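Local structure of racemase, putative (Roseobacter denitrificans, 3TCS) at residues 77-89 against 101-115. The protein binds magnesium in a TIM-barrel domain and, as a putative racemase of the mandelate racemase/muconate lactonizing enzyme family, may act as a hydro-lyase. Residues are numbered along the deposited sequence; the frame is centred on the assembly and turned at random.
Sequences DITDLDDLLDIVT and RRAMAGVDTAIWDLR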
loop_
_atom_site.group_PDB
_atom_site.type_symbol
_atom_site.label_atom_id
_atom_site.label_comp_id
_atom_site.label_asym_id
_atom_site.label_seq_id
_atom_site.Cartn_x
_atom_site.Cartn_y
_atom_site.Cartn_z
ATOM N N ASP B 77 -4.431 0.658 25.975
ATOM C CA ASP B 77 -3.466 -0.143 26.715
ATOM C C ASP B 77 -2.538 -0.788 25.691
ATOM O O ASP B 77 -2.994 -1.472 24.771
ATOM C CB ASP B 77 -4.184 -1.220 27.530
ATOM C CG ASP B 77 -3.221 -2.154 28.235
ATOM O OD1 ASP B 77 -2.203 -1.667 28.767
ATOM O OD2 ASP B 77 -3.485 -3.374 28.266
ATOM N N ILE B 78 -1.237 -0.562 25.850
ATOM C CA ILE B 78 -0.256 -1.103 24.921
ATOM C C ILE B 78 0.319 -2.444 25.347
ATOM O O ILE B 78 1.378 -2.844 24.865
ATOM C CB ILE B 78 0.913 -0.123 24.715
ATOM C CG1 ILE B 78 1.678 0.063 26.027
ATOM C CG2 ILE B 78 0.381 1.210 24.208
ATOM C CD1 ILE B 78 2.903 0.936 25.896
ATOM N N THR B 79 -0.371 -3.134 26.250
ATOM C CA THR B 79 0.089 -4.438 26.708
ATOM C C THR B 79 0.019 -5.404 25.531
ATOM O O THR B 79 0.974 -6.123 25.249
ATOM C CB THR B 79 -0.786 -4.970 27.861
ATOM O OG1 THR B 79 -0.648 -4.111 29.000
ATOM C CG2 THR B 79 -0.362 -6.382 28.240
ATOM N N ASP B 80 -1.120 -5.420 24.847
ATOM C CA ASP B 80 -1.290 -6.279 23.680
ATOM C C ASP B 80 -1.134 -5.395 22.449
ATOM O O ASP B 80 -2.108 -5.030 21.787
ATOM C CB ASP B 80 -2.669 -6.941 23.684
ATOM C CG ASP B 80 -2.865 -7.876 22.504
ATOM O OD1 ASP B 80 -1.872 -8.159 21.794
ATOM O OD2 ASP B 80 -4.009 -8.333 22.291
ATOM N N LEU B 81 0.113 -5.047 22.162
ATOM C CA LEU B 81 0.431 -4.187 21.034
ATOM C C LEU B 81 0.020 -4.813 19.701
ATOM O O LEU B 81 -0.421 -4.110 18.792
ATOM C CB LEU B 81 1.929 -3.869 21.048
ATOM C CG LEU B 81 2.476 -2.934 19.969
ATOM C CD1 LEU B 81 1.703 -1.615 19.974
ATOM C CD2 LEU B 81 3.956 -2.699 20.229
ATOM N N ASP B 82 0.146 -6.134 19.591
ATOM C CA ASP B 82 -0.221 -6.834 18.363
ATOM C C ASP B 82 -1.666 -6.576 17.966
ATOM O O ASP B 82 -1.952 -6.281 16.810
ATOM C CB ASP B 82 -0.006 -8.344 18.514
ATOM C CG ASP B 82 1.340 -8.798 17.980
ATOM O OD1 ASP B 82 1.643 -8.500 16.805
ATOM O OD2 ASP B 82 2.090 -9.454 18.733
ATOM N N ASP B 83 -2.579 -6.698 18.924
ATOM C CA ASP B 83 -3.987 -6.467 18.639
ATOM C C ASP B 83 -4.243 -4.993 18.352
ATOM O O ASP B 83 -5.025 -4.658 17.467
ATOM C CB ASP B 83 -4.858 -6.923 19.811
ATOM C CG ASP B 83 -6.345 -6.744 19.536
ATOM O OD1 ASP B 83 -6.827 -7.255 18.500
ATOM O OD2 ASP B 83 -7.029 -6.094 20.357
ATOM N N LEU B 84 -3.585 -4.111 19.100
ATOM C CA LEU B 84 -3.766 -2.681 18.890
ATOM C C LEU B 84 -3.358 -2.295 17.469
ATOM O O LEU B 84 -4.027 -1.490 16.819
ATOM C CB LEU B 84 -2.953 -1.889 19.917
ATOM C CG LEU B 84 -3.155 -0.372 19.978
ATOM C CD1 LEU B 84 -4.637 -0.030 20.032
ATOM C CD2 LEU B 84 -2.440 0.166 21.208
ATOM N N LEU B 85 -2.262 -2.876 16.988
ATOM C CA LEU B 85 -1.784 -2.605 15.635
ATOM C C LEU B 85 -2.782 -3.141 14.611
ATOM O O LEU B 85 -2.976 -2.542 13.556
ATOM C CB LEU B 85 -0.407 -3.243 15.422
ATOM C CG LEU B 85 0.704 -2.613 16.267
ATOM C CD1 LEU B 85 2.000 -3.407 16.119
ATOM C CD2 LEU B 85 0.899 -1.174 15.832
ATOM N N ASP B 86 -3.418 -4.271 14.915
ATOM C CA ASP B 86 -4.403 -4.826 13.993
ATOM C C ASP B 86 -5.588 -3.876 13.914
ATOM O O ASP B 86 -6.170 -3.684 12.847
ATOM C CB ASP B 86 -4.888 -6.207 14.448
ATOM C CG ASP B 86 -3.846 -7.295 14.249
ATOM O OD1 ASP B 86 -2.964 -7.136 13.376
ATOM O OD2 ASP B 86 -3.923 -8.322 14.957
ATOM N N ILE B 87 -5.950 -3.289 15.051
ATOM C CA ILE B 87 -7.057 -2.344 15.093
ATOM C C ILE B 87 -6.740 -1.163 14.185
ATOM O O ILE B 87 -7.612 -0.675 13.468
ATOM C CB ILE B 87 -7.311 -1.832 16.529
ATOM C CG1 ILE B 87 -8.005 -2.926 17.345
ATOM C CG2 ILE B 87 -8.165 -0.561 16.497
ATOM C CD1 ILE B 87 -8.207 -2.579 18.808
ATOM N N VAL B 88 -5.491 -0.705 14.205
ATOM C CA VAL B 88 -5.107 0.416 13.354
ATOM C C VAL B 88 -5.322 0.068 11.881
ATOM O O VAL B 88 -5.915 0.854 11.140
ATOM C CB VAL B 88 -3.625 0.822 13.561
ATOM C CG1 VAL B 88 -3.228 1.868 12.528
ATOM C CG2 VAL B 88 -3.420 1.378 14.974
ATOM N N THR B 89 -4.858 -1.107 11.458
ATOM C CA THR B 89 -5.018 -1.511 10.061
ATOM C C THR B 89 -6.474 -1.768 9.679
ATOM O O THR B 89 -6.862 -1.584 8.527
ATOM C CB THR B 89 -4.185 -2.771 9.720
ATOM O OG1 THR B 89 -4.631 -3.881 10.505
ATOM C CG2 THR B 89 -2.711 -2.518 9.989
ATOM N N ARG B 101 1.995 1.410 7.308
ATOM C CA ARG B 101 2.911 0.525 8.026
ATOM C C ARG B 101 4.192 1.246 8.408
ATOM O O ARG B 101 4.740 1.012 9.481
ATOM C CB ARG B 101 3.258 -0.714 7.194
ATOM C CG ARG B 101 2.197 -1.796 7.221
ATOM C CD ARG B 101 1.006 -1.370 6.427
ATOM N NE ARG B 101 -0.107 -2.306 6.507
ATOM C CZ ARG B 101 -1.306 -2.034 6.011
ATOM N NH1 ARG B 101 -1.508 -0.868 5.413
ATOM N NH2 ARG B 101 -2.299 -2.904 6.130
ATOM N N ARG B 102 4.679 2.108 7.522
ATOM C CA ARG B 102 5.893 2.875 7.803
ATOM C C ARG B 102 5.673 3.730 9.046
ATOM O O ARG B 102 6.587 3.928 9.849
ATOM C CB ARG B 102 6.230 3.801 6.632
ATOM C CG ARG B 102 6.751 3.105 5.389
ATOM C CD ARG B 102 6.883 4.101 4.238
ATOM N NE ARG B 102 7.406 3.462 3.033
ATOM C CZ ARG B 102 8.624 3.664 2.541
ATOM N NH1 ARG B 102 9.467 4.500 3.145
ATOM N NH2 ARG B 102 9.002 3.022 1.444
ATOM N N ALA B 103 4.451 4.240 9.187
ATOM C CA ALA B 103 4.086 5.093 10.319
ATOM C C ALA B 103 3.908 4.260 11.585
ATOM O O ALA B 103 4.417 4.613 12.653
ATOM C CB ALA B 103 2.793 5.856 10.003
ATOM N N MET B 104 3.177 3.157 11.462
ATOM C CA MET B 104 2.952 2.263 12.590
ATOM C C MET B 104 4.283 1.790 13.168
ATOM O O MET B 104 4.422 1.638 14.385
ATOM C CB MET B 104 2.153 1.035 12.149
ATOM C CG MET B 104 0.714 1.318 11.752
ATOM S SD MET B 104 -0.027 -0.106 10.908
ATOM C CE MET B 104 0.274 -1.407 12.093
ATOM N N ALA B 105 5.252 1.546 12.289
ATOM C CA ALA B 105 6.562 1.066 12.718
ATOM C C ALA B 105 7.222 2.011 13.716
ATOM O O ALA B 105 7.935 1.574 14.620
ATOM C CB ALA B 105 7.471 0.867 11.504
ATOM N N GLY B 106 6.987 3.305 13.541
ATOM C CA GLY B 106 7.575 4.290 14.431
ATOM C C GLY B 106 7.003 4.221 15.834
ATOM O O GLY B 106 7.730 4.364 16.822
ATOM N N VAL B 107 5.695 4.009 15.938
ATOM C CA VAL B 107 5.084 3.924 17.258
ATOM C C VAL B 107 5.478 2.599 17.904
ATOM O O VAL B 107 5.781 2.544 19.097
ATOM C CB VAL B 107 3.548 4.030 17.180
ATOM C CG1 VAL B 107 2.957 3.963 18.588
ATOM C CG2 VAL B 107 3.150 5.339 16.503
ATOM N N ASP B 108 5.484 1.536 17.103
ATOM C CA ASP B 108 5.853 0.208 17.585
ATOM C C ASP B 108 7.269 0.190 18.160
ATOM O O ASP B 108 7.482 -0.246 19.290
ATOM C CB ASP B 108 5.753 -0.812 16.445
ATOM C CG ASP B 108 6.488 -2.114 16.753
ATOM O OD1 ASP B 108 5.821 -3.147 16.971
ATOM O OD2 ASP B 108 7.740 -2.103 16.777
ATOM N N THR B 109 8.238 0.669 17.388
ATOM C CA THR B 109 9.612 0.655 17.862
ATOM C C THR B 109 9.831 1.549 19.078
ATOM O O THR B 109 10.672 1.242 19.917
ATOM C CB THR B 109 10.617 1.013 16.734
ATOM O OG1 THR B 109 10.264 2.261 16.133
ATOM C CG2 THR B 109 10.615 -0.088 15.668
ATOM N N ALA B 110 9.070 2.637 19.191
ATOM C CA ALA B 110 9.205 3.524 20.352
ATOM C C ALA B 110 8.668 2.804 21.593
ATOM O O ALA B 110 9.185 2.963 22.703
ATOM C CB ALA B 110 8.427 4.826 20.121
ATOM N N ILE B 111 7.625 2.006 21.396
ATOM C CA ILE B 111 7.032 1.254 22.491
ATOM C C ILE B 111 8.014 0.189 22.979
ATOM O O ILE B 111 8.130 -0.040 24.177
ATOM C CB ILE B 111 5.685 0.619 22.052
ATOM C CG1 ILE B 111 4.637 1.728 21.910
ATOM C CG2 ILE B 111 5.236 -0.443 23.043
ATOM C CD1 ILE B 111 3.292 1.258 21.385
ATOM N N TRP B 112 8.741 -0.454 22.068
ATOM C CA TRP B 112 9.704 -1.460 22.514
ATOM C C TRP B 112 10.844 -0.818 23.302
ATOM O O TRP B 112 11.331 -1.390 24.274
ATOM C CB TRP B 112 10.243 -2.266 21.327
ATOM C CG TRP B 112 9.240 -3.271 20.844
ATOM C CD1 TRP B 112 8.400 -3.148 19.774
ATOM C CD2 TRP B 112 8.924 -4.525 21.462
ATOM N NE1 TRP B 112 7.579 -4.251 19.688
ATOM C CE2 TRP B 112 7.882 -5.112 20.710
ATOM C CE3 TRP B 112 9.424 -5.213 22.578
ATOM C CZ2 TRP B 112 7.328 -6.357 21.038
ATOM C CZ3 TRP B 112 8.870 -6.451 22.906
ATOM C CH2 TRP B 112 7.834 -7.009 22.136
ATOM N N ASP B 113 11.262 0.376 22.890
ATOM C CA ASP B 113 12.316 1.094 23.597
ATOM C C ASP B 113 11.809 1.414 25.005
ATOM O O ASP B 113 12.536 1.275 25.994
ATOM C CB ASP B 113 12.644 2.392 22.862
ATOM C CG ASP B 113 13.797 3.144 23.493
ATOM O OD1 ASP B 113 14.879 2.544 23.630
ATOM O OD2 ASP B 113 13.623 4.330 23.848
ATOM N N LEU B 114 10.554 1.847 25.088
ATOM C CA LEU B 114 9.944 2.186 26.371
ATOM C C LEU B 114 9.935 0.971 27.294
ATOM O O LEU B 114 10.259 1.079 28.472
ATOM C CB LEU B 114 8.509 2.688 26.165
ATOM C CG LEU B 114 7.621 2.876 27.404
ATOM C CD1 LEU B 114 8.245 3.871 28.359
ATOM C CD2 LEU B 114 6.251 3.363 26.972
ATOM N N ARG B 115 9.566 -0.184 26.752
ATOM C CA ARG B 115 9.519 -1.413 27.538
ATOM C C ARG B 115 10.904 -1.789 28.043
ATOM O O ARG B 115 11.074 -2.144 29.209
ATOM C CB ARG B 115 8.942 -2.556 26.697
ATOM C CG ARG B 115 7.440 -2.446 26.438
ATOM C CD ARG B 115 6.978 -3.448 25.377
ATOM N NE ARG B 115 5.519 -3.507 25.273
ATOM C CZ ARG B 115 4.859 -4.266 24.403
ATOM N NH1 ARG B 115 5.524 -5.033 23.549
ATOM N NH2 ARG B 115 3.531 -4.273 24.394
HETATM O O HOH W 1 -4.896 -0.910 6.396
#
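The guanidinium of Arg115 carries Leu81 CD2 and Ile111 CG2 over the same face, while at its edge, tilted 17° from the plane, NH2 donates to Ile78 O at 2.6 Å, bent at the hydrogen though nearly in line with the C=O. Trp112 CZ2 lies at another edge, in plane. The two planes stand nearly perpendicular: NH1 lies 3.3 Å above one face of the Trp112 ring, offset toward its rim, while Asp108 CG lies at the indole edge, in plane, where NE1 gives a weak bond to OD1. Arginine suits this place because its chain, extended from CG to NE, reaches the loop before helix 81-91. Thr89 CG2 covers one face of the Arg101 guanidinium.

Between them the antiparallel helices (153°) mesh apolar branches. Leu81 is a knob among Asp108, Ile111, Trp112 and Arg115, its CD1 meeting Ile111 CD1 tip to tip at 3.6 Å. Flexible Met104, bent at chi3 (54°), lays CE 3.8 Å from Leu85 CD2 and SD 3.7 Å from Thr89 CG2. Replacing Arg115 by a leucine would probably leave Ile78 O without this donor and take away the flat cover over Leu81 CD2. In this N-terminal-domain hairpin, buried Asp108 accepts from Ile287 N and Cys288 N, a helix start that would probably stabilise its negative charge. One direct hydrogen bond closes the Arg115 end and a weaker water bridge, Thr89 O to Arg101 NH2, the other end of a largely apolar seam, with Asp108 tying its flank to helix 287-300.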